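Local coordinates for putative gdp-fucose protein o-fucosyltransferase 1 (PDB 3ZY2) that belongs to the GDP-fucose protein O-fucosyltransferase family, whose members have the GT-B glycosyltransferase fold, and holds guanosine-5'-diphosphate in a pocket, at residues K183-Q188 with F336-K341; R342-A347 with R352-F357; A69-V74 with Q188-W193; F240-E243 with G249-L252. All blocks are in the same frame, centred on the assembly; numbering follows the deposited sequence.

Contact 1 of 4, residues K183-Q188 with F336-K341. With GDP (guanosine-5'-diphosphate), chain C.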
loop_
_atom_site.group_PDB
_atom_site.type_symbol
_atom_site.label_atom_id
_atom_site.label_comp_id
_atom_site.label_asym_id
_atom_site.label_seq_id
_atom_site.Cartn_x
_atom_site.Cartn_y
_atom_site.Cartn_z
ATOM N N LYS A 183 14.846 -15.785 4.739
ATOM C CA LYS A 183 16.082 -15.130 5.168
ATOM C C LYS A 183 16.019 -14.539 6.577
ATOM O O LYS A 183 17.052 -14.370 7.237
ATOM C CB LYS A 183 16.443 -14.031 4.149
ATOM C CG LYS A 183 17.813 -13.366 4.275
ATOM C CD LYS A 183 18.317 -13.002 2.869
ATOM C CE LYS A 183 19.635 -12.216 2.864
ATOM N NZ LYS A 183 19.422 -10.780 3.217
ATOM N N VAL A 184 14.815 -14.204 7.047
ATOM C CA VAL A 184 14.745 -13.576 8.363
ATOM C C VAL A 184 14.272 -14.542 9.444
ATOM O O VAL A 184 14.203 -14.167 10.610
ATOM C CB VAL A 184 13.841 -12.308 8.405
ATOM C CG1 VAL A 184 14.366 -11.242 7.416
ATOM C CG2 VAL A 184 12.350 -12.656 8.195
ATOM N N TRP A 185 13.945 -15.777 9.068
ATOM C CA TRP A 185 13.382 -16.719 10.049
ATOM C C TRP A 185 14.347 -16.966 11.215
ATOM O O TRP A 185 13.888 -17.117 12.371
ATOM C CB TRP A 185 12.964 -18.049 9.431
ATOM C CG TRP A 185 11.845 -17.935 8.462
ATOM C CD1 TRP A 185 10.943 -16.903 8.359
ATOM C CD2 TRP A 185 11.441 -18.918 7.509
ATOM N NE1 TRP A 185 10.038 -17.163 7.345
ATOM C CE2 TRP A 185 10.324 -18.394 6.812
ATOM C CE3 TRP A 185 11.944 -20.177 7.139
ATOM C CZ2 TRP A 185 9.688 -19.096 5.782
ATOM C CZ3 TRP A 185 11.321 -20.865 6.116
ATOM C CH2 TRP A 185 10.203 -20.325 5.442
ATOM N N SER A 186 15.655 -16.994 10.946
ATOM C CA SER A 186 16.629 -17.213 12.007
ATOM C C SER A 186 16.683 -16.115 13.062
ATOM O O SER A 186 17.185 -16.339 14.151
ATOM C CB SER A 186 18.021 -17.449 11.397
ATOM O OG SER A 186 18.449 -16.278 10.739
ATOM N N ILE A 187 16.128 -14.934 12.761
ATOM C CA ILE A 187 16.083 -13.858 13.745
ATOM C C ILE A 187 15.225 -14.244 14.966
ATOM O O ILE A 187 15.400 -13.674 16.038
ATOM C CB ILE A 187 15.656 -12.519 13.065
ATOM C CG1 ILE A 187 16.696 -12.176 11.998
ATOM C CG2 ILE A 187 15.516 -11.348 14.088
ATOM C CD1 ILE A 187 16.334 -10.944 11.159
ATOM N N GLN A 188 14.341 -15.241 14.820
ATOM C CA GLN A 188 13.564 -15.719 15.957
ATOM C C GLN A 188 14.464 -16.177 17.120
ATOM O O GLN A 188 14.046 -16.169 18.276
ATOM C CB GLN A 188 12.639 -16.847 15.509
ATOM C CG GLN A 188 11.568 -17.241 16.553
ATOM C CD GLN A 188 10.303 -16.383 16.504
ATOM O OE1 GLN A 188 9.749 -16.120 15.435
ATOM N NE2 GLN A 188 9.821 -15.960 17.676
ATOM N N PHE A 336 1.018 -18.469 13.804
ATOM C CA PHE A 336 1.162 -18.731 15.229
ATOM C C PHE A 336 2.017 -20.004 15.430
ATOM O O PHE A 336 2.999 -20.007 16.181
ATOM C CB PHE A 336 -0.245 -18.819 15.833
ATOM C CG PHE A 336 -0.290 -18.847 17.331
ATOM C CD1 PHE A 336 -0.355 -17.652 18.060
ATOM C CD2 PHE A 336 -0.376 -20.060 18.017
ATOM C CE1 PHE A 336 -0.430 -17.680 19.463
ATOM C CE2 PHE A 336 -0.484 -20.092 19.427
ATOM C CZ PHE A 336 -0.513 -18.914 20.137
ATOM N N SER A 337 1.666 -21.077 14.710
ATOM C CA SER A 337 2.539 -22.261 14.654
ATOM C C SER A 337 3.934 -21.890 14.166
ATOM O O SER A 337 4.919 -22.487 14.617
ATOM C CB SER A 337 1.964 -23.364 13.748
ATOM O OG SER A 337 1.073 -24.239 14.453
ATOM N N HIS A 338 4.022 -20.900 13.264
ATOM C CA HIS A 338 5.330 -20.576 12.643
ATOM C C HIS A 338 6.281 -19.993 13.688
ATOM O O HIS A 338 7.484 -20.261 13.654
ATOM C CB HIS A 338 5.138 -19.628 11.446
ATOM C CG HIS A 338 6.292 -19.560 10.475
ATOM N ND1 HIS A 338 7.446 -20.322 10.527
ATOM C CD2 HIS A 338 6.411 -18.780 9.374
ATOM C CE1 HIS A 338 8.224 -20.001 9.500
ATOM N NE2 HIS A 338 7.624 -19.060 8.799
ATOM N N ILE A 339 5.735 -19.249 14.653
ATOM C CA ILE A 339 6.543 -18.784 15.789
ATOM C C ILE A 339 7.223 -19.984 16.468
ATOM O O ILE A 339 8.433 -19.967 16.718
ATOM C CB ILE A 339 5.670 -18.054 16.842
ATOM C CG1 ILE A 339 5.217 -16.696 16.301
ATOM C CG2 ILE A 339 6.520 -17.867 18.125
ATOM C CD1 ILE A 339 4.160 -16.034 17.175
ATOM N N VAL A 340 6.446 -21.028 16.737
ATOM C CA VAL A 340 6.980 -22.199 17.435
ATOM C C VAL A 340 8.039 -22.890 16.571
ATOM O O VAL A 340 9.103 -23.251 17.073
ATOM C CB VAL A 340 5.901 -23.233 17.772
ATOM C CG1 VAL A 340 6.516 -24.376 18.583
ATOM C CG2 VAL A 340 4.762 -22.614 18.560
ATOM N N LYS A 341 7.730 -23.102 15.294
ATOM C CA LYS A 341 8.669 -23.759 14.374
ATOM C C LYS A 341 10.008 -23.023 14.349
ATOM O O LYS A 341 11.065 -23.663 14.491
ATOM C CB LYS A 341 8.071 -23.811 12.954
ATOM C CG LYS A 341 8.989 -24.435 11.907
ATOM C CD LYS A 341 9.373 -25.863 12.316
ATOM C CE LYS A 341 9.906 -26.706 11.154
ATOM N NZ LYS A 341 11.077 -26.083 10.442
HETATM P PB GDP C . -2.744 -17.206 12.294
HETATM O O1B GDP C . -2.842 -18.452 13.095
HETATM O O2B GDP C . -1.640 -16.772 11.279
HETATM O O3B GDP C . -4.052 -16.208 12.393
HETATM O O3A GDP C . -2.070 -16.574 13.745
HETATM P PA GDP C . -2.197 -14.955 14.301
HETATM O O1A GDP C . -1.334 -15.476 15.723
HETATM O O2A GDP C . -1.839 -13.906 13.568
HETATM O "O5'" GDP C . -3.974 -15.167 14.409
HETATM C "C5'" GDP C . -3.907 -16.013 15.382
HETATM C "C4'" GDP C . -4.618 -15.978 16.523
HETATM O "O4'" GDP C . -5.723 -16.580 17.067
HETATM C "C3'" GDP C . -3.606 -15.964 17.473
HETATM O "O3'" GDP C . -2.745 -14.604 18.123
HETATM C "C2'" GDP C . -4.479 -16.100 19.482
HETATM O "O2'" GDP C . -4.926 -14.831 19.668
HETATM C "C1'" GDP C . -5.450 -17.019 18.763
HETATM N N9 GDP C . -4.902 -18.181 18.763
HETATM C C8 GDP C . -4.364 -19.155 17.315
HETATM N N7 GDP C . -3.992 -20.047 18.177
HETATM C C5 GDP C . -4.033 -20.102 19.449
HETATM C C6 GDP C . -3.702 -20.980 20.912
HETATM O O6 GDP C . -3.217 -21.966 20.601
HETATM N N1 GDP C . -4.045 -20.343 21.710
HETATM C C2 GDP C . -4.570 -19.271 22.055
HETATM N N2 GDP C . -4.818 -18.850 22.924
HETATM N N3 GDP C . -5.048 -18.140 21.064
HETATM C C4 GDP C . -4.714 -18.701 19.776
#
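Trp185 and His338 make the aromatic half of this contact. The imidazole comes edge-on over the five-membered part of the indole, an edge-to-face (T-shaped) pair with centroids 4.6 Å apart and planes at 79°. With its CG anti to the backbone N (chi1 -162°), His338 reaches out from helix 335-346 to the tryptophan, whose NE1 is hydrogen-bonded to Ser180 OG. The second pair is a van der Waals contact. Gln188 NE2 lies 3.8 Å from Ile339 CG2, and the bend of the glutamine at chi2 (85°) brings its amide nitrogen up to that branch of the isoleucine, while its OE1 is taken by Arg342 NE. Earlier on the same helix, Phe336 lines the guanosine-5'-diphosphate pocket: the ligand base lies over one face of its ring, and its CD1 is 3.3 Å from GDP O1A. The contact thus combines an aromatic pair with side-chain packing, while Trp185 NE1 and Gln188 OE1 are each hydrogen-bonded to residues outside the two segments, which probably helps to fix their rotation.

Contact 2 of 4, residues R342-A347 with R352-F357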
loop_
_atom_site.group_PDB
_atom_site.type_symbol
_atom_site.label_atom_id
_atom_site.label_comp_id
_atom_site.label_asym_id
_atom_site.label_seq_id
_atom_site.Cartn_x
_atom_site.Cartn_y
_atom_site.Cartn_z
ATOM N N ARG A 342 9.982 -21.697 14.200
ATOM C CA ARG A 342 11.224 -20.911 14.176
ATOM C C ARG A 342 11.991 -20.947 15.499
ATOM O O ARG A 342 13.237 -20.986 15.506
ATOM C CB ARG A 342 10.932 -19.456 13.790
ATOM C CG ARG A 342 10.409 -19.322 12.367
ATOM C CD ARG A 342 10.291 -17.856 11.937
ATOM N NE ARG A 342 9.458 -17.074 12.850
ATOM C CZ ARG A 342 8.278 -16.552 12.527
ATOM N NH1 ARG A 342 7.757 -16.735 11.317
ATOM N NH2 ARG A 342 7.635 -15.815 13.421
ATOM N N GLU A 343 11.256 -20.923 16.606
ATOM C CA GLU A 343 11.907 -20.989 17.907
ATOM C C GLU A 343 12.603 -22.337 18.047
ATOM O O GLU A 343 13.778 -22.424 18.455
ATOM C CB GLU A 343 10.896 -20.750 19.039
ATOM C CG GLU A 343 11.596 -20.843 20.411
ATOM C CD GLU A 343 10.746 -20.371 21.577
ATOM O OE1 GLU A 343 9.751 -19.677 21.322
ATOM O OE2 GLU A 343 11.118 -20.662 22.737
ATOM N N ARG A 344 11.896 -23.389 17.677
ATOM C CA ARG A 344 12.467 -24.734 17.775
ATOM C C ARG A 344 13.642 -24.915 16.831
ATOM O O ARG A 344 14.615 -25.592 17.169
ATOM C CB ARG A 344 11.400 -25.786 17.529
ATOM C CG ARG A 344 10.346 -25.760 18.639
ATOM C CD ARG A 344 9.261 -26.833 18.388
ATOM N NE ARG A 344 9.778 -28.215 18.528
ATOM C CZ ARG A 344 9.994 -28.816 19.696
ATOM N NH1 ARG A 344 9.735 -28.176 20.838
ATOM N NH2 ARG A 344 10.472 -30.065 19.730
ATOM N N ASP A 345 13.581 -24.274 15.675
ATOM C CA ASP A 345 14.689 -24.367 14.724
ATOM C C ASP A 345 15.924 -23.587 15.161
ATOM O O ASP A 345 17.049 -24.005 14.859
ATOM C CB ASP A 345 14.226 -23.794 13.400
ATOM C CG ASP A 345 13.343 -24.747 12.602
ATOM O OD1 ASP A 345 13.231 -25.952 12.940
ATOM O OD2 ASP A 345 12.799 -24.274 11.572
ATOM N N HIS A 346 15.728 -22.438 15.818
ATOM C CA HIS A 346 16.799 -21.433 15.929
ATOM C C HIS A 346 17.213 -20.965 17.309
ATOM O O HIS A 346 18.276 -20.360 17.429
ATOM C CB HIS A 346 16.446 -20.182 15.105
ATOM C CG HIS A 346 16.216 -20.473 13.651
ATOM N ND1 HIS A 346 17.237 -20.855 12.799
ATOM C CD2 HIS A 346 15.088 -20.434 12.903
ATOM C CE1 HIS A 346 16.732 -21.055 11.593
ATOM N NE2 HIS A 346 15.437 -20.805 11.628
ATOM N N ALA A 347 16.404 -21.215 18.340
ATOM C CA ALA A 347 16.724 -20.676 19.674
ATOM C C ALA A 347 18.006 -21.281 20.220
ATOM O O ALA A 347 18.791 -20.587 20.880
ATOM C CB ALA A 347 15.588 -20.887 20.656
ATOM N N ARG A 352 15.230 -28.380 17.464
ATOM C CA ARG A 352 14.387 -29.334 18.151
ATOM C C ARG A 352 13.321 -29.792 17.155
ATOM O O ARG A 352 12.840 -28.977 16.352
ATOM C CB ARG A 352 13.756 -28.657 19.363
ATOM C CG ARG A 352 14.709 -28.321 20.496
ATOM C CD ARG A 352 13.978 -27.626 21.708
ATOM N NE ARG A 352 14.923 -27.377 22.798
ATOM C CZ ARG A 352 14.688 -26.693 23.917
ATOM N NH1 ARG A 352 13.510 -26.133 24.151
ATOM N NH2 ARG A 352 15.670 -26.548 24.813
ATOM N N PRO A 353 12.937 -31.072 17.197
ATOM C CA PRO A 353 12.079 -31.579 16.125
ATOM C C PRO A 353 10.646 -31.072 16.092
ATOM O O PRO A 353 9.998 -30.901 17.136
ATOM C CB PRO A 353 12.077 -33.085 16.345
ATOM C CG PRO A 353 12.358 -33.253 17.770
ATOM C CD PRO A 353 13.313 -32.132 18.149
ATOM N N SER A 354 10.164 -30.863 14.875
ATOM C CA SER A 354 8.804 -30.449 14.642
ATOM C C SER A 354 8.209 -31.228 13.473
ATOM O O SER A 354 8.941 -31.800 12.637
ATOM C CB SER A 354 8.729 -28.952 14.335
ATOM O OG SER A 354 9.343 -28.183 15.379
ATOM N N ALA A 355 6.885 -31.249 13.445
ATOM C CA ALA A 355 6.115 -31.856 12.362
ATOM C C ALA A 355 4.871 -31.011 12.198
ATOM O O ALA A 355 4.605 -30.139 13.020
ATOM C CB ALA A 355 5.728 -33.293 12.706
ATOM N N PHE A 356 4.106 -31.284 11.145
ATOM C CA PHE A 356 2.875 -30.561 10.875
ATOM C C PHE A 356 1.789 -31.539 10.485
ATOM O O PHE A 356 2.055 -32.556 9.834
ATOM C CB PHE A 356 3.073 -29.562 9.744
ATOM C CG PHE A 356 4.051 -28.480 10.066
ATOM C CD1 PHE A 356 3.641 -27.353 10.757
ATOM C CD2 PHE A 356 5.397 -28.601 9.679
ATOM C CE1 PHE A 356 4.533 -26.338 11.068
ATOM C CE2 PHE A 356 6.297 -27.591 9.989
ATOM C CZ PHE A 356 5.856 -26.457 10.692
ATOM N N PHE A 357 0.559 -31.228 10.877
ATOM C CA PHE A 357 -0.582 -32.042 10.445
ATOM C C PHE A 357 -0.652 -32.106 8.926
ATOM O O PHE A 357 -0.456 -31.119 8.233
ATOM C CB PHE A 357 -1.891 -31.513 11.023
ATOM C CG PHE A 357 -2.011 -31.692 12.507
ATOM C CD1 PHE A 357 -2.195 -32.961 13.047
ATOM C CD2 PHE A 357 -1.910 -30.592 13.358
ATOM C CE1 PHE A 357 -2.294 -33.142 14.410
ATOM C CE2 PHE A 357 -2.015 -30.759 14.735
ATOM C CZ PHE A 357 -2.196 -32.040 15.263
HETATM O O HOH W 1 11.771 -27.785 14.345
#
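Arg344 turns its guanidinium onto the backbone of the chain that follows its own helix. NH2 of Arg344 donates to Pro353 O over 2.8 Å with an N-H...O angle of 143°, and NE of the same arginine adds weak bonds to Pro353 O and, at 3.2 Å, to Ser354 OG. The bend at chi3 (68°) brings this edge of the group to the carbonyl, while Arg352 CB packs over one face, 3.6 Å from Arg344 NH2. Backbone joins backbone as well: Arg352 N donates to Arg344 O, 2.9 Å away, at a nearly straight 170°. Further out, a water ties the two segments together. It accepts from Ser354 OG at 2.7 Å and donates to Arg352 O at 2.6 Å and to Asp345 OD1 at 2.7 Å. Asp345 OD2 meanwhile forms a salt bridge with Lys341, one turn back along the helix. Beyond this shell, Arg344 NH1 reaches Ala325 O and Arg352 NH1 reaches Gly323 O. The contact lies at the helix-to-strand turn of a beta-alpha-beta unit, in which the chain leaves helix 335-346 and enters strand 354-356, an edge strand of its parallel sheet within the chain, beside strand 327-330.

Contact 3 of 4, residues A69-V74 with Q188-W193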
loop_
_atom_site.group_PDB
_atom_site.type_symbol
_atom_site.label_atom_id
_atom_site.label_comp_id
_atom_site.label_asym_id
_atom_site.label_seq_id
_atom_site.Cartn_x
_atom_site.Cartn_y
_atom_site.Cartn_z
ATOM N N ALA A 69 18.634 -7.311 21.748
ATOM C CA ALA A 69 19.742 -6.369 21.593
ATOM C C ALA A 69 21.000 -7.045 21.053
ATOM O O ALA A 69 21.895 -6.367 20.534
ATOM C CB ALA A 69 20.033 -5.678 22.922
ATOM N N LYS A 70 21.075 -8.367 21.157
ATOM C CA LYS A 70 22.249 -9.091 20.630
ATOM C C LYS A 70 22.194 -9.162 19.106
ATOM O O LYS A 70 23.205 -9.447 18.434
ATOM C CB LYS A 70 22.344 -10.482 21.239
ATOM C CG LYS A 70 22.411 -10.478 22.761
ATOM C CD LYS A 70 23.823 -10.518 23.275
ATOM C CE LYS A 70 23.853 -10.995 24.740
ATOM N NZ LYS A 70 23.246 -12.345 24.951
ATOM N N TYR A 71 21.022 -8.862 18.554
ATOM C CA TYR A 71 20.880 -8.803 17.112
ATOM C C TYR A 71 21.126 -7.405 16.547
ATOM O O TYR A 71 21.868 -7.239 15.562
ATOM C CB TYR A 71 19.513 -9.342 16.655
ATOM C CG TYR A 71 19.367 -9.229 15.163
ATOM C CD1 TYR A 71 20.149 -10.024 14.303
ATOM C CD2 TYR A 71 18.514 -8.283 14.594
ATOM C CE1 TYR A 71 20.051 -9.893 12.932
ATOM C CE2 TYR A 71 18.413 -8.148 13.221
ATOM C CZ TYR A 71 19.183 -8.954 12.398
ATOM O OH TYR A 71 19.071 -8.809 11.033
ATOM N N THR A 72 20.495 -6.400 17.146
ATOM C CA THR A 72 20.608 -5.030 16.657
ATOM C C THR A 72 20.306 -4.056 17.791
ATOM O O THR A 72 19.725 -4.453 18.799
ATOM C CB THR A 72 19.674 -4.810 15.447
ATOM O OG1 THR A 72 20.066 -3.634 14.727
ATOM C CG2 THR A 72 18.187 -4.736 15.885
ATOM N N ARG A 73 20.692 -2.788 17.630
ATOM C CA ARG A 73 20.377 -1.774 18.628
ATOM C C ARG A 73 18.890 -1.525 18.752
ATOM O O ARG A 73 18.205 -1.303 17.750
ATOM C CB ARG A 73 21.051 -0.446 18.310
ATOM C CG ARG A 73 22.538 -0.523 18.312
ATOM C CD ARG A 73 23.182 0.869 18.403
ATOM N NE ARG A 73 22.775 1.773 17.319
ATOM C CZ ARG A 73 23.125 1.640 16.042
ATOM N NH1 ARG A 73 23.915 0.644 15.657
ATOM N NH2 ARG A 73 22.695 2.510 15.144
ATOM N N VAL A 74 18.418 -1.556 19.994
ATOM C CA VAL A 74 17.015 -1.385 20.319
ATOM C C VAL A 74 16.840 -0.488 21.544
ATOM O O VAL A 74 17.777 -0.343 22.354
ATOM C CB VAL A 74 16.344 -2.762 20.627
ATOM C CG1 VAL A 74 16.312 -3.661 19.389
ATOM C CG2 VAL A 74 17.025 -3.464 21.812
ATOM N N GLN A 188 14.341 -15.241 14.820
ATOM C CA GLN A 188 13.564 -15.719 15.957
ATOM C C GLN A 188 14.464 -16.177 17.120
ATOM O O GLN A 188 14.046 -16.169 18.276
ATOM C CB GLN A 188 12.639 -16.847 15.509
ATOM C CG GLN A 188 11.568 -17.241 16.553
ATOM C CD GLN A 188 10.303 -16.383 16.504
ATOM O OE1 GLN A 188 9.749 -16.120 15.435
ATOM N NE2 GLN A 188 9.821 -15.960 17.676
ATOM N N LYS A 189 15.722 -16.518 16.806
ATOM C CA LYS A 189 16.716 -16.874 17.846
ATOM C C LYS A 189 16.783 -15.791 18.948
ATOM O O LYS A 189 16.994 -16.079 20.136
ATOM C CB LYS A 189 18.095 -17.076 17.194
ATOM C CG LYS A 189 19.227 -17.236 18.171
ATOM C CD LYS A 189 20.539 -17.427 17.425
ATOM C CE LYS A 189 21.716 -16.875 18.217
ATOM N NZ LYS A 189 21.905 -17.551 19.534
ATOM N N TYR A 190 16.552 -14.544 18.531
ATOM C CA TYR A 190 16.731 -13.383 19.392
ATOM C C TYR A 190 15.452 -12.934 20.058
ATOM O O TYR A 190 15.453 -11.922 20.755
ATOM C CB TYR A 190 17.367 -12.222 18.607
ATOM C CG TYR A 190 18.674 -12.616 17.980
ATOM C CD1 TYR A 190 19.818 -12.672 18.744
ATOM C CD2 TYR A 190 18.742 -12.958 16.639
ATOM C CE1 TYR A 190 21.037 -13.048 18.184
ATOM C CE2 TYR A 190 19.949 -13.319 16.059
ATOM C CZ TYR A 190 21.080 -13.368 16.851
ATOM O OH TYR A 190 22.280 -13.732 16.285
ATOM N N LEU A 191 14.385 -13.700 19.870
ATOM C CA LEU A 191 13.127 -13.455 20.619
ATOM C C LEU A 191 12.990 -14.545 21.670
ATOM O O LEU A 191 12.573 -15.670 21.375
ATOM C CB LEU A 191 11.906 -13.424 19.692
ATOM C CG LEU A 191 11.944 -12.370 18.571
ATOM C CD1 LEU A 191 10.629 -12.312 17.841
ATOM C CD2 LEU A 191 12.340 -10.974 19.023
ATOM N N ARG A 192 13.355 -14.188 22.899
ATOM C CA ARG A 192 13.380 -15.116 24.030
ATOM C C ARG A 192 12.279 -14.676 24.982
ATOM O O ARG A 192 12.242 -13.515 25.380
ATOM C CB ARG A 192 14.733 -15.025 24.732
ATOM C CG ARG A 192 14.815 -15.922 25.970
ATOM C CD ARG A 192 16.215 -15.979 26.521
ATOM N NE ARG A 192 17.137 -16.578 25.547
ATOM C CZ ARG A 192 18.459 -16.611 25.679
ATOM N NH1 ARG A 192 19.052 -16.088 26.751
ATOM N NH2 ARG A 192 19.189 -17.172 24.728
ATOM N N TRP A 193 11.387 -15.594 25.355
ATOM C CA TRP A 193 10.282 -15.241 26.249
ATOM C C TRP A 193 10.766 -14.610 27.533
ATOM O O TRP A 193 11.789 -15.011 28.104
ATOM C CB TRP A 193 9.381 -16.446 26.569
ATOM C CG TRP A 193 8.831 -17.041 25.307
ATOM C CD1 TRP A 193 9.262 -18.183 24.685
ATOM C CD2 TRP A 193 7.813 -16.481 24.470
ATOM N NE1 TRP A 193 8.551 -18.380 23.526
ATOM C CE2 TRP A 193 7.659 -17.352 23.365
ATOM C CE3 TRP A 193 7.007 -15.331 24.543
ATOM C CZ2 TRP A 193 6.734 -17.102 22.330
ATOM C CZ3 TRP A 193 6.080 -15.089 23.524
ATOM C CH2 TRP A 193 5.946 -15.985 22.438
#
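Two loops of the fold meet where Tyr71, between helix 65-68 and strand 74-75, packs on Tyr190, in the long connection from strand 168-171 to helix 195-208. The central interaction is CH-pi: Tyr71 CB stands over a face of the Tyr190 ring, 3.8 Å from its centroid and 17° off the ring normal, with CB of Tyr71 coming to 3.6 Å from CG of Tyr190. The two rings themselves are oblique, planes at 38° and centroids 5.4 Å apart. Because Tyr71 has its CG anti to the backbone N (chi1 178°), its ring runs past that of Tyr190, touching it through CD1, which lies 3.7 Å from Tyr190 CE2. Lys70 adds its CB, 4.2 Å from Tyr190 CD1. On the opposite face of Tyr190 from Tyr71 lies CB of its chain neighbour Lys189. No hydrogen bond crosses between the loops. Behind Tyr71 runs helix 20-37, whose Lys35 makes a cation-pi contact with the Tyr71 ring and whose Ala32 touches it; Leu191 reaches Phe27 of that helix. The 69-74 segment leads into strand 74-75, an outermost strand of the six-stranded parallel sheet.

Contact 4 of 4, residues F240-E243 with G249-L252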
loop_
_atom_site.group_PDB
_atom_site.type_symbol
_atom_site.label_atom_id
_atom_site.label_comp_id
_atom_site.label_asym_id
_atom_site.label_seq_id
_atom_site.Cartn_x
_atom_site.Cartn_y
_atom_site.Cartn_z
ATOM N N PHE A 240 -0.294 -17.411 4.136
ATOM C CA PHE A 240 0.230 -17.160 5.466
ATOM C C PHE A 240 1.565 -17.875 5.648
ATOM O O PHE A 240 2.471 -17.641 4.862
ATOM C CB PHE A 240 -0.825 -17.521 6.510
ATOM C CG PHE A 240 -2.103 -16.732 6.364
ATOM C CD1 PHE A 240 -2.078 -15.419 5.906
ATOM C CD2 PHE A 240 -3.329 -17.314 6.673
ATOM C CE1 PHE A 240 -3.285 -14.692 5.742
ATOM C CE2 PHE A 240 -4.516 -16.597 6.535
ATOM C CZ PHE A 240 -4.489 -15.292 6.068
ATOM N N ALA A 241 1.675 -18.772 6.628
ATOM C CA ALA A 241 2.965 -19.384 6.943
ATOM C C ALA A 241 3.270 -20.658 6.155
ATOM O O ALA A 241 4.221 -21.383 6.476
ATOM C CB ALA A 241 3.058 -19.661 8.444
ATOM N N SER A 242 2.475 -20.955 5.131
ATOM C CA SER A 242 2.555 -22.271 4.487
ATOM C C SER A 242 3.941 -22.670 3.938
ATOM O O SER A 242 4.238 -23.856 3.804
ATOM C CB SER A 242 1.476 -22.393 3.412
ATOM O OG SER A 242 1.681 -21.413 2.409
ATOM N N GLU A 243 4.793 -21.693 3.631
ATOM C CA GLU A 243 6.159 -22.002 3.148
ATOM C C GLU A 243 7.055 -22.629 4.229
ATOM O O GLU A 243 8.109 -23.190 3.925
ATOM C CB GLU A 243 6.801 -20.764 2.530
ATOM C CG GLU A 243 5.992 -20.229 1.318
ATOM C CD GLU A 243 6.351 -18.803 0.924
ATOM O OE1 GLU A 243 6.061 -17.851 1.693
ATOM O OE2 GLU A 243 6.919 -18.635 -0.187
ATOM N N GLY A 249 7.644 -20.511 -2.286
ATOM C CA GLY A 249 6.791 -20.650 -3.479
ATOM C C GLY A 249 6.207 -22.047 -3.634
ATOM O O GLY A 249 5.788 -22.431 -4.726
ATOM N N HIS A 250 6.172 -22.802 -2.529
ATOM C CA HIS A 250 5.617 -24.169 -2.485
ATOM C C HIS A 250 6.341 -25.165 -3.390
ATOM O O HIS A 250 5.706 -26.022 -4.017
ATOM C CB HIS A 250 4.117 -24.159 -2.810
ATOM C CG HIS A 250 3.253 -23.603 -1.719
ATOM N ND1 HIS A 250 3.761 -23.051 -0.559
ATOM C CD2 HIS A 250 1.909 -23.491 -1.631
ATOM C CE1 HIS A 250 2.763 -22.636 0.198
ATOM N NE2 HIS A 250 1.628 -22.894 -0.427
ATOM N N HIS A 251 7.668 -25.078 -3.434
ATOM C CA HIS A 251 8.442 -25.952 -4.324
ATOM C C HIS A 251 8.361 -27.434 -3.944
ATOM O O HIS A 251 8.600 -28.302 -4.784
ATOM C CB HIS A 251 9.896 -25.473 -4.457
ATOM C CG HIS A 251 10.729 -25.681 -3.230
ATOM N ND1 HIS A 251 11.325 -26.886 -2.927
ATOM C CD2 HIS A 251 11.084 -24.828 -2.240
ATOM C CE1 HIS A 251 12.005 -26.769 -1.800
ATOM N NE2 HIS A 251 11.877 -25.530 -1.364
ATOM N N LEU A 252 7.980 -27.712 -2.699
ATOM C CA LEU A 252 7.915 -29.088 -2.184
ATOM C C LEU A 252 6.564 -29.789 -2.377
ATOM O O LEU A 252 6.460 -31.003 -2.159
ATOM C CB LEU A 252 8.299 -29.122 -0.695
ATOM C CG LEU A 252 9.751 -28.846 -0.300
ATOM C CD1 LEU A 252 9.895 -28.810 1.217
ATOM C CD2 LEU A 252 10.689 -29.885 -0.899
#
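Glu243 and His250 extend at about a right angle to each other, the carboxylate and imidazole planes 76° apart, so the acid passes the ring and goes on to the backbone before it. There Gly249 N donates to Glu243 OE2 at 2.9 Å in a nearly straight line (174°), the oxygen accepting through its anti lone pair, the one turned away from the other carboxylate oxygen. CG of Glu243 lies anti to the carbonyl carbon (chi1 -60°), and the chain runs extended from there to the amide. Ser242 meets His250 from another direction: its hydroxyl is close to the imidazole, but the details of this approach are doubtful. That hydroxyl is hydrogen-bonded to Leu239 N. Between the two segments runs the short helix 243-246, which carries Cys245, disulfide-linked to Cys332. The chemistry is thus one carboxylate oxygen, probably charged, closing a small loop on a single amide, which links the start of helix 243-246 to the backbone that follows it.

Overall arrangement
Contacts 1 and 2 follow one another on helix 335-346, their centres about 9 Å apart, and the helix end nearer the ligand brings Phe336 of contact 1 to guanosine-5'-diphosphate. Contact 3 shares Gln188 with contact 1 and is joined to contact 2 by two probable hydrogen bonds, Gln188 OE1 to Arg342 NE and Glu343 OE1 to Trp193 NE1, both 2.8 Å. The connection 183-193 thus reaches both helix 335-346, beside the five-stranded sheet, and the loop beside strand 74-75 of the other sheet. Contact 4, nested within the loop closed by contact 1, touches it where Ala241 packs on the His338 side chain; Ser242 lies about 10 Å from the ligand. Contacts 3 and 4 are farthest apart, with centres about 26 Å apart.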